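Local structure of EDD domain protein, DegV family (Ruminococcus gnavus ATCC 29149, 5V85) at residues V24-C29 with Y100-S105; V45-Q50 with S282-V287; Y177-N182 with R224-A229. The protein probably binds fatty acids, and holds a molecule of vaccenic acid. All blocks are in the same frame, centred on the assembly; numbering follows the deposited sequence.

Contact 1 of 3, residues V24-C29 with Y100-S105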
loop_
_atom_site.group_PDB
_atom_site.type_symbol
_atom_site.label_atom_id
_atom_site.label_comp_id
_atom_site.label_asym_id
_atom_site.label_seq_id
_atom_site.Cartn_x
_atom_site.Cartn_y
_atom_site.Cartn_z
ATOM N N VAL B 24 -11.465 16.982 -10.740
ATOM C CA VAL B 24 -11.366 16.179 -9.525
ATOM C C VAL B 24 -12.599 16.457 -8.677
ATOM O O VAL B 24 -12.791 17.583 -8.198
ATOM C CB VAL B 24 -10.085 16.484 -8.733
ATOM C CG1 VAL B 24 -9.964 15.533 -7.545
ATOM C CG2 VAL B 24 -8.863 16.388 -9.632
ATOM N N ILE B 25 -13.425 15.432 -8.486
ATOM C CA ILE B 25 -14.623 15.514 -7.658
ATOM C C ILE B 25 -14.273 15.006 -6.265
ATOM O O ILE B 25 -13.744 13.899 -6.119
ATOM C CB ILE B 25 -15.775 14.698 -8.269
ATOM C CG1 ILE B 25 -16.044 15.130 -9.714
ATOM C CG2 ILE B 25 -17.026 14.822 -7.422
ATOM C CD1 ILE B 25 -16.800 16.431 -9.836
ATOM N N VAL B 26 -14.557 15.810 -5.243
ATOM C CA VAL B 26 -14.270 15.463 -3.853
ATOM C C VAL B 26 -15.564 15.600 -3.064
ATOM O O VAL B 26 -16.286 16.588 -3.229
ATOM C CB VAL B 26 -13.171 16.370 -3.260
ATOM C CG1 VAL B 26 -12.757 15.907 -1.867
ATOM C CG2 VAL B 26 -11.960 16.423 -4.188
ATOM N N ASP B 27 -15.874 14.617 -2.216
ATOM C CA ASP B 27 -17.066 14.818 -1.405
ATOM C C ASP B 27 -16.790 15.899 -0.361
ATOM O O ASP B 27 -15.640 16.253 -0.085
ATOM C CB ASP B 27 -17.572 13.501 -0.783
ATOM C CG ASP B 27 -16.661 12.921 0.304
ATOM O OD1 ASP B 27 -16.010 13.666 1.058
ATOM O OD2 ASP B 27 -16.638 11.675 0.426
ATOM N N SER B 28 -17.867 16.449 0.201
ATOM C CA SER B 28 -17.743 17.694 0.953
ATOM C C SER B 28 -16.899 17.558 2.213
ATOM O O SER B 28 -16.487 18.582 2.768
ATOM C CB SER B 28 -19.129 18.236 1.305
ATOM O OG SER B 28 -19.804 17.379 2.202
ATOM N N CYS B 29 -16.614 16.338 2.677
ATOM C CA CYS B 29 -15.753 16.217 3.848
ATOM C C CYS B 29 -14.344 16.724 3.559
ATOM O O CYS B 29 -13.680 17.252 4.458
ATOM C CB CYS B 29 -15.712 14.770 4.340
ATOM S SG CYS B 29 -14.830 14.555 5.918
ATOM N N TYR B 100 -11.729 12.285 -11.902
ATOM C CA TYR B 100 -11.195 11.636 -10.714
ATOM C C TYR B 100 -12.090 11.976 -9.531
ATOM O O TYR B 100 -12.497 13.130 -9.366
ATOM C CB TYR B 100 -9.760 12.086 -10.429
ATOM C CG TYR B 100 -8.791 11.874 -11.575
ATOM C CD1 TYR B 100 -8.168 10.646 -11.767
ATOM C CD2 TYR B 100 -8.494 12.905 -12.458
ATOM C CE1 TYR B 100 -7.275 10.451 -12.812
ATOM C CE2 TYR B 100 -7.602 12.723 -13.501
ATOM C CZ TYR B 100 -6.995 11.494 -13.673
ATOM O OH TYR B 100 -6.111 11.312 -14.711
ATOM N N VAL B 101 -12.402 10.974 -8.714
ATOM C CA VAL B 101 -13.303 11.134 -7.578
ATOM C C VAL B 101 -12.563 10.737 -6.309
ATOM O O VAL B 101 -11.921 9.681 -6.261
ATOM C CB VAL B 101 -14.590 10.302 -7.746
ATOM C CG1 VAL B 101 -15.654 10.756 -6.749
ATOM C CG2 VAL B 101 -15.110 10.415 -9.166
ATOM N N VAL B 102 -12.652 11.585 -5.289
ATOM C CA VAL B 102 -12.017 11.355 -3.996
ATOM C C VAL B 102 -13.106 11.386 -2.934
ATOM O O VAL B 102 -13.824 12.385 -2.804
ATOM C CB VAL B 102 -10.934 12.404 -3.700
ATOM C CG1 VAL B 102 -10.216 12.072 -2.403
ATOM C CG2 VAL B 102 -9.950 12.497 -4.863
ATOM N N THR B 103 -13.233 10.300 -2.177
ATOM C CA THR B 103 -14.295 10.171 -1.190
ATOM C C THR B 103 -13.716 9.835 0.176
ATOM O O THR B 103 -12.565 9.417 0.308
ATOM C CB THR B 103 -15.306 9.081 -1.572
ATOM O OG1 THR B 103 -14.738 7.793 -1.291
ATOM C CG2 THR B 103 -15.677 9.169 -3.043
ATOM N N LEU B 104 -14.561 10.006 1.192
ATOM C CA LEU B 104 -14.327 9.484 2.533
ATOM C C LEU B 104 -13.962 8.007 2.503
ATOM O O LEU B 104 -14.295 7.299 1.547
ATOM C CB LEU B 104 -15.576 9.661 3.396
ATOM C CG LEU B 104 -15.838 11.034 4.001
ATOM C CD1 LEU B 104 -17.335 11.304 4.049
ATOM C CD2 LEU B 104 -15.230 11.080 5.385
ATOM N N SER B 105 -13.307 7.536 3.563
ATOM C CA SER B 105 -13.021 6.117 3.720
ATOM C C SER B 105 -14.282 5.284 3.532
ATOM O O SER B 105 -15.333 5.590 4.100
ATOM C CB SER B 105 -12.432 5.858 5.106
ATOM O OG SER B 105 -12.365 4.468 5.366
#
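With chi1 at 69°, the CG of Asp27 lies between its own backbone N and carbonyl carbon, and the carboxylate swings over toward Leu104. Cys29 has SG anti to its backbone N (chi1 -173°), which brings the sulfur against the same leucine. OD2 of Asp27 accepts the N-H of Leu104 at 2.8 Å. The bond meets the syn side of the carboxylate and lies 26° out of its plane. OD2 also takes a bond from Ser111 OG. Cys29 N gives OD1 of Asp27 a weak bond. One carboxylate thus joins the end of its own strand to the loop after the other. A leucine in place of Asp27 would probably leave the Leu104 N-H and the Ser111 hydroxyl without this acceptor, and the two loops freer to shift. The Leu104 side chain crosses that of Asp27 at about a right angle. Leu104 CD2 touches Cys29 SG at 3.5 Å.

Behind these loops the strands run parallel. Ile25 N bonds to Tyr100 O at 2.6 Å. Val102 N then bonds to Ile25 O at 2.7 Å, and Asp27 N to Val102 O at 3.1 Å. Val24, Val26 and Val102 share one face of the sheet, where Val24 packs on helix 141-155. Val24 CG1 meets Val102 CG2 at 4.1 Å, while Val26 and Val102 lie side by side. Ile25 and Val101 occupy the other face, toward helix 85-92. Their side chains come together at 4.2 Å, from Ile25 CB to Val101 CG1. The Tyr100 ring leads away, and its hydroxyl bonds to Glu154.

Cys29 and Leu104 both touch the vaccenic acid. Parallel strands flanked by helices, with ligand-contacting loops at their C-terminal ends, are typical of a Rossmann-like alpha/beta layer, here the one built on strands 22-27 and 98-103.

Contact 2 of 3, residues V45-Q50 with S282-V287; sequences VALGIQ and SGISTV. With VCA (vaccenic acid), chain H.
Ile49 points from its strand toward the first turn of the helix that begins at Gly283. From CB the chain forks. Ile49 CG2 goes to Val287, one turn along the helix, and meets Val287 CG2 at 3.8 Å. Ile49 CG1 takes the other way and rests on Ile284 CD1, also at 3.8 Å. The tip, Ile49 CD1, reaches the helix backbone and lies 3.7 Å from Gly283 C. Gly283 lets this methyl come against the helix backbone. The side chain of Ile49 runs alongside those of Ile284 and Val287, pointing opposite to each.

Ile284 CD1 is shared between two residues of the strand side. Besides Ile49, Ile284 CD1 touches Leu47 CB at 3.7 Å. The helix belongs to the part of the chain that follows strand 275-280 of one sheet, whereas Leu47 and Ile49 belong to strand 42-51 of the other. The contact therefore bridges the two alpha/beta halves of the DegV fold, with the fatty acid running beside the join. Leu47 CD2 lies 3.6 Å from C2 of the vaccenic acid, next to its carboxyl group, which Thr80 and Ser109 hold by hydrogen bonds. Farther along the acyl chain, C9 of the vaccenic acid lies 3.8 Å from Ser285 CA.

Ser282 is the N-cap of the helix: Ser282 OG accepts the N-H of Ser285, with Ser285 N at 3.3 Å. Its carbonyl O takes two donors, Thr286 N and Thr286 OG1, which approach from opposite faces of the carbonyl plane. Asp58 accepts the N-H of Ile284 at the same helix start.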
loop_
_atom_site.group_PDB
_atom_site.type_symbol
_atom_site.label_atom_id
_atom_site.label_comp_id
_atom_site.label_asym_id
_atom_site.label_seq_id
_atom_site.Cartn_x
_atom_site.Cartn_y
_atom_site.Cartn_z
ATOM N N VAL B 45 -18.958 17.495 -4.068
ATOM C CA VAL B 45 -20.281 16.877 -4.033
ATOM C C VAL B 45 -20.687 16.796 -2.566
ATOM O O VAL B 45 -19.969 16.203 -1.752
ATOM C CB VAL B 45 -20.294 15.490 -4.696
ATOM C CG1 VAL B 45 -21.531 14.720 -4.280
ATOM C CG2 VAL B 45 -20.254 15.625 -6.211
ATOM N N ALA B 46 -21.825 17.395 -2.230
ATOM C CA ALA B 46 -22.162 17.690 -0.843
ATOM C C ALA B 46 -22.813 16.512 -0.131
ATOM O O ALA B 46 -23.651 15.807 -0.699
ATOM C CB ALA B 46 -23.099 18.897 -0.778
ATOM N N LEU B 47 -22.434 16.318 1.128
ATOM C CA LEU B 47 -23.170 15.440 2.023
ATOM C C LEU B 47 -24.256 16.236 2.745
ATOM O O LEU B 47 -24.338 17.462 2.636
ATOM C CB LEU B 47 -22.233 14.774 3.034
ATOM C CG LEU B 47 -21.418 13.576 2.534
ATOM C CD1 LEU B 47 -20.263 14.017 1.641
ATOM C CD2 LEU B 47 -20.912 12.738 3.694
ATOM N N GLY B 48 -25.100 15.524 3.489
ATOM C CA GLY B 48 -26.166 16.136 4.262
ATOM C C GLY B 48 -25.853 16.099 5.747
ATOM O O GLY B 48 -25.134 15.216 6.220
ATOM N N ILE B 49 -26.390 17.071 6.482
ATOM C CA ILE B 49 -26.194 17.175 7.924
ATOM C C ILE B 49 -27.548 17.416 8.576
ATOM O O ILE B 49 -28.263 18.352 8.205
ATOM C CB ILE B 49 -25.209 18.302 8.289
ATOM C CG1 ILE B 49 -23.824 18.011 7.703
ATOM C CG2 ILE B 49 -25.130 18.474 9.805
ATOM C CD1 ILE B 49 -22.839 19.151 7.869
ATOM N N GLN B 50 -27.897 16.578 9.549
ATOM C CA GLN B 50 -29.169 16.678 10.253
ATOM C C GLN B 50 -28.896 16.821 11.742
ATOM O O GLN B 50 -28.254 15.955 12.346
ATOM C CB GLN B 50 -30.046 15.455 9.977
ATOM C CG GLN B 50 -31.356 15.447 10.744
ATOM C CD GLN B 50 -32.362 16.427 10.179
ATOM O OE1 GLN B 50 -32.507 16.557 8.964
ATOM N NE2 GLN B 50 -33.059 17.132 11.062
ATOM N N SER B 282 -14.322 21.250 7.248
ATOM C CA SER B 282 -15.564 21.314 6.495
ATOM C C SER B 282 -16.749 21.032 7.414
ATOM O O SER B 282 -16.601 20.781 8.611
ATOM C CB SER B 282 -15.540 20.304 5.353
ATOM O OG SER B 282 -15.499 18.985 5.881
ATOM N N GLY B 283 -17.948 21.051 6.829
ATOM C CA GLY B 283 -19.141 20.746 7.604
ATOM C C GLY B 283 -19.124 19.342 8.179
ATOM O O GLY B 283 -19.380 19.139 9.368
ATOM N N ILE B 284 -18.812 18.349 7.343
ATOM C CA ILE B 284 -18.769 16.970 7.821
ATOM C C ILE B 284 -17.645 16.788 8.835
ATOM O O ILE B 284 -17.835 16.163 9.885
ATOM C CB ILE B 284 -18.632 15.996 6.635
ATOM C CG1 ILE B 284 -19.898 16.018 5.774
ATOM C CG2 ILE B 284 -18.334 14.579 7.125
ATOM C CD1 ILE B 284 -21.155 15.570 6.495
ATOM N N SER B 285 -16.461 17.335 8.548
ATOM C CA SER B 285 -15.352 17.215 9.491
ATOM C C SER B 285 -15.682 17.887 10.819
ATOM O O SER B 285 -15.324 17.377 11.885
ATOM C CB SER B 285 -14.079 17.810 8.891
ATOM O OG SER B 285 -13.681 17.114 7.720
ATOM N N THR B 286 -16.371 19.031 10.773
ATOM C CA THR B 286 -16.754 19.723 12.002
ATOM C C THR B 286 -17.714 18.882 12.836
ATOM O O THR B 286 -17.566 18.787 14.061
ATOM C CB THR B 286 -17.385 21.075 11.662
ATOM O OG1 THR B 286 -16.389 21.943 11.107
ATOM C CG2 THR B 286 -17.987 21.724 12.902
ATOM N N VAL B 287 -18.695 18.254 12.183
ATOM C CA VAL B 287 -19.689 17.453 12.894
ATOM C C VAL B 287 -19.019 16.336 13.687
ATOM O O VAL B 287 -19.407 16.043 14.825
ATOM C CB VAL B 287 -20.729 16.900 11.901
ATOM C CG1 VAL B 287 -21.476 15.716 12.500
ATOM C CG2 VAL B 287 -21.701 17.997 11.477
HETATM O O2 VCA H . -21.714 9.013 5.265
HETATM C C1 VCA H . -21.762 9.874 6.184
HETATM O O1 VCA H . -22.857 10.118 6.758
HETATM C C2 VCA H . -20.496 10.625 6.602
HETATM C C3 VCA H . -19.806 9.897 7.755
HETATM C C4 VCA H . -18.384 10.440 7.920
HETATM C C5 VCA H . -17.769 9.885 9.206
HETATM C C6 VCA H . -16.273 10.198 9.261
HETATM C C7 VCA H . -16.053 11.710 9.281
HETATM C C8 VCA H . -14.667 12.041 9.845
HETATM C C9 VCA H . -14.470 13.558 9.815
HETATM C C10 VCA H . -13.077 13.933 10.327
HETATM C C11 VCA H . -12.983 13.690 11.832
HETATM C C12 VCA H . -12.010 12.930 12.339
HETATM C C13 VCA H . -10.901 12.364 11.449
HETATM C C14 VCA H . -11.204 10.909 11.089
HETATM C C15 VCA H . -10.006 10.273 10.382
HETATM C C16 VCA H . -10.454 8.978 9.700
HETATM C C17 VCA H . -9.242 8.144 9.280
HETATM C C18 VCA H . -9.714 6.827 8.661
#

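Contact 3 of 3, residues Y177-N182 with R224-A229; sequences YFVLEN and RGMKKA. With VCA (vaccenic acid), chain H.
Helix 226-240 packs on one face of a mixed sheet, and here the first turn of that helix, through Met226 and Ala229, meets Val179 at the end of strand 176-179. Met226 is present as selenomethionine. Its CG stands anti to the backbone N (chi1 173°), and the chain then bends at both following torsions. This brings SE of Met226 against Val179 CG1, 3.7 Å away; the two side chains lie alongside, pointing opposite ways. Val179 CG1 also reaches Ala229 CB at 4.2 Å, one turn further along the helix.

The methyl CE of Met226 goes on to the carboxylate of Glu181 and lies 3.6 Å from Glu181 CD. This part of the contact is apolar against polar, at the exposed border. The charge of Glu181 is met elsewhere: OE2 forms a salt bridge with Arg259, and OE1 has a long, weak ion pair with Lys206.

Phe178, the strand residue before Val179, turns the other way. One face of the Phe178 ring lies against the lipid around C12 to C15, with C13 of the vaccenic acid 3.7 Å above the ring plane and offset toward the rim. Phe178 CE1 comes to 3.6 Å from C15 of the vaccenic acid. Leu180 CG sits at the ring edge, in plane.

The strand thus has the helix on one face and the lipid tail on the other, the arrangement of a layered alpha/beta domain that lines a fatty acid pocket.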
loop_
_atom_site.group_PDB
_atom_site.type_symbol
_atom_site.label_atom_id
_atom_site.label_comp_id
_atom_site.label_asym_id
_atom_site.label_seq_id
_atom_site.Cartn_x
_atom_site.Cartn_y
_atom_site.Cartn_z
ATOM N N TYR B 177 -4.060 11.055 11.496
ATOM C CA TYR B 177 -4.011 11.109 12.949
ATOM C C TYR B 177 -4.913 12.240 13.415
ATOM O O TYR B 177 -5.077 13.243 12.717
ATOM C CB TYR B 177 -2.581 11.342 13.468
ATOM C CG TYR B 177 -1.525 10.511 12.770
ATOM C CD1 TYR B 177 -1.043 10.870 11.517
ATOM C CD2 TYR B 177 -1.009 9.369 13.366
ATOM C CE1 TYR B 177 -0.086 10.110 10.876
ATOM C CE2 TYR B 177 -0.048 8.605 12.734
ATOM C CZ TYR B 177 0.410 8.982 11.489
ATOM O OH TYR B 177 1.364 8.227 10.852
ATOM N N PHE B 178 -5.498 12.079 14.600
ATOM C CA PHE B 178 -6.301 13.168 15.132
ATOM C C PHE B 178 -6.460 13.034 16.640
ATOM O O PHE B 178 -6.395 11.935 17.199
ATOM C CB PHE B 178 -7.674 13.257 14.438
ATOM C CG PHE B 178 -8.537 12.030 14.576
ATOM C CD1 PHE B 178 -8.325 10.916 13.778
ATOM C CD2 PHE B 178 -9.601 12.018 15.464
ATOM C CE1 PHE B 178 -9.138 9.798 13.888
ATOM C CE2 PHE B 178 -10.418 10.905 15.580
ATOM C CZ PHE B 178 -10.190 9.795 14.787
ATOM N N VAL B 179 -6.630 14.185 17.285
ATOM C CA VAL B 179 -6.953 14.294 18.703
ATOM C C VAL B 179 -8.168 15.199 18.816
ATOM O O VAL B 179 -8.168 16.308 18.270
ATOM C CB VAL B 179 -5.779 14.868 19.524
ATOM C CG1 VAL B 179 -6.196 15.083 20.974
ATOM C CG2 VAL B 179 -4.562 13.961 19.439
ATOM N N LEU B 180 -9.201 14.731 19.514
ATOM C CA LEU B 180 -10.436 15.483 19.670
ATOM C C LEU B 180 -10.684 15.808 21.137
ATOM O O LEU B 180 -10.199 15.127 22.043
ATOM C CB LEU B 180 -11.641 14.708 19.121
ATOM C CG LEU B 180 -11.547 14.174 17.693
ATOM C CD1 LEU B 180 -12.854 13.511 17.293
ATOM C CD2 LEU B 180 -11.190 15.295 16.732
ATOM N N GLU B 181 -11.457 16.870 21.357
ATOM C CA GLU B 181 -11.982 17.145 22.688
ATOM C C GLU B 181 -13.230 16.323 22.972
ATOM O O GLU B 181 -13.508 16.004 24.133
ATOM C CB GLU B 181 -12.300 18.635 22.834
ATOM C CG GLU B 181 -11.114 19.555 22.589
ATOM C CD GLU B 181 -10.353 19.870 23.860
ATOM O OE1 GLU B 181 -10.494 19.112 24.842
ATOM O OE2 GLU B 181 -9.612 20.877 23.878
ATOM N N ASN B 182 -13.981 15.967 21.931
ATOM C CA ASN B 182 -15.282 15.321 22.076
ATOM C C ASN B 182 -15.386 14.218 21.033
ATOM O O ASN B 182 -15.578 14.498 19.845
ATOM C CB ASN B 182 -16.415 16.336 21.917
ATOM C CG ASN B 182 -17.784 15.721 22.113
ATOM O OD1 ASN B 182 -17.907 14.544 22.443
ATOM N ND2 ASN B 182 -18.825 16.520 21.914
ATOM N N ARG B 224 -2.048 12.396 28.987
ATOM C CA ARG B 224 -2.793 13.175 29.964
ATOM C C ARG B 224 -2.673 14.656 29.613
ATOM O O ARG B 224 -1.568 15.204 29.537
ATOM C CB ARG B 224 -2.324 12.852 31.388
ATOM C CG ARG B 224 -1.031 13.488 31.882
ATOM C CD ARG B 224 0.196 13.089 31.067
ATOM N NE ARG B 224 0.536 11.665 31.085
ATOM C CZ ARG B 224 0.975 11.001 30.020
ATOM N NH1 ARG B 224 1.116 11.634 28.865
ATOM N NH2 ARG B 224 1.277 9.712 30.104
ATOM N N GLY B 225 -3.806 15.283 29.342
ATOM C CA GLY B 225 -3.815 16.668 28.905
ATOM C C GLY B 225 -3.636 16.805 27.405
ATOM O O GLY B 225 -3.050 15.957 26.734
HETATM N N MSE B 226 -4.153 17.908 26.876
HETATM C CA MSE B 226 -4.111 18.182 25.443
HETATM C C MSE B 226 -2.692 18.467 24.950
HETATM O O MSE B 226 -2.302 18.026 23.871
HETATM C CB MSE B 226 -5.028 19.361 25.111
HETATM C CG MSE B 226 -4.943 19.834 23.671
HETATM SE SE MSE B 226 -5.416 18.453 22.381
HETATM C CE MSE B 226 -7.323 18.297 22.764
ATOM N N LYS B 227 -1.926 19.205 25.757
ATOM C CA LYS B 227 -0.581 19.603 25.351
ATOM C C LYS B 227 0.299 18.387 25.087
ATOM O O LYS B 227 0.976 18.307 24.055
ATOM C CB LYS B 227 0.044 20.499 26.420
ATOM C CG LYS B 227 0.950 21.580 25.859
ATOM C CD LYS B 227 0.974 22.802 26.763
ATOM C CE LYS B 227 -0.274 23.660 26.572
ATOM N NZ LYS B 227 -0.233 24.489 25.334
ATOM N N LYS B 228 0.300 17.425 26.008
ATOM C CA LYS B 228 1.118 16.237 25.807
ATOM C C LYS B 228 0.495 15.275 24.805
ATOM O O LYS B 228 1.213 14.447 24.234
ATOM C CB LYS B 228 1.377 15.553 27.151
ATOM C CG LYS B 228 2.039 16.504 28.145
ATOM C CD LYS B 228 1.579 16.296 29.575
ATOM C CE LYS B 228 2.521 15.381 30.332
ATOM N NZ LYS B 228 3.808 16.045 30.694
ATOM N N ALA B 229 -0.813 15.377 24.560
ATOM C CA ALA B 229 -1.419 14.575 23.502
ATOM C C ALA B 229 -0.932 15.022 22.130
ATOM O O ALA B 229 -0.673 14.187 21.255
ATOM C CB ALA B 229 -2.944 14.653 23.584
HETATM O O2 VCA H . -21.714 9.013 5.265
HETATM C C1 VCA H . -21.762 9.874 6.184
HETATM O O1 VCA H . -22.857 10.118 6.758
HETATM C C2 VCA H . -20.496 10.625 6.602
HETATM C C3 VCA H . -19.806 9.897 7.755
HETATM C C4 VCA H . -18.384 10.440 7.920
HETATM C C5 VCA H . -17.769 9.885 9.206
HETATM C C6 VCA H . -16.273 10.198 9.261
HETATM C C7 VCA H . -16.053 11.710 9.281
HETATM C C8 VCA H . -14.667 12.041 9.845
HETATM C C9 VCA H . -14.470 13.558 9.815
HETATM C C10 VCA H . -13.077 13.933 10.327
HETATM C C11 VCA H . -12.983 13.690 11.832
HETATM C C12 VCA H . -12.010 12.930 12.339
HETATM C C13 VCA H . -10.901 12.364 11.449
HETATM C C14 VCA H . -11.204 10.909 11.089
HETATM C C15 VCA H . -10.006 10.273 10.382
HETATM C C16 VCA H . -10.454 8.978 9.700
HETATM C C17 VCA H . -9.242 8.144 9.280
HETATM C C18 VCA H . -9.714 6.827 8.661
#

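Contacts 1 and 2 are buried and share a sheet, since strands 22-27 and 42-51 are neighbours in it. They touch directly where Cys29 O meets Ser282 OG. Contact 3 is also largely buried, but lies farther out, on the other sheet, and reaches the surface at Glu181. Contact 1 is held mainly by backbone bonds and one carboxylate. Contacts 2 and 3 join a strand to the first turn of a helix through apolar side chains. They do not touch, their nearest atoms being about 6 Å apart. The vaccenic acid touches all three: Cys29 and Leu104 in contact 1, Leu47 and Ser285 in contact 2, and Phe178 in contact 3.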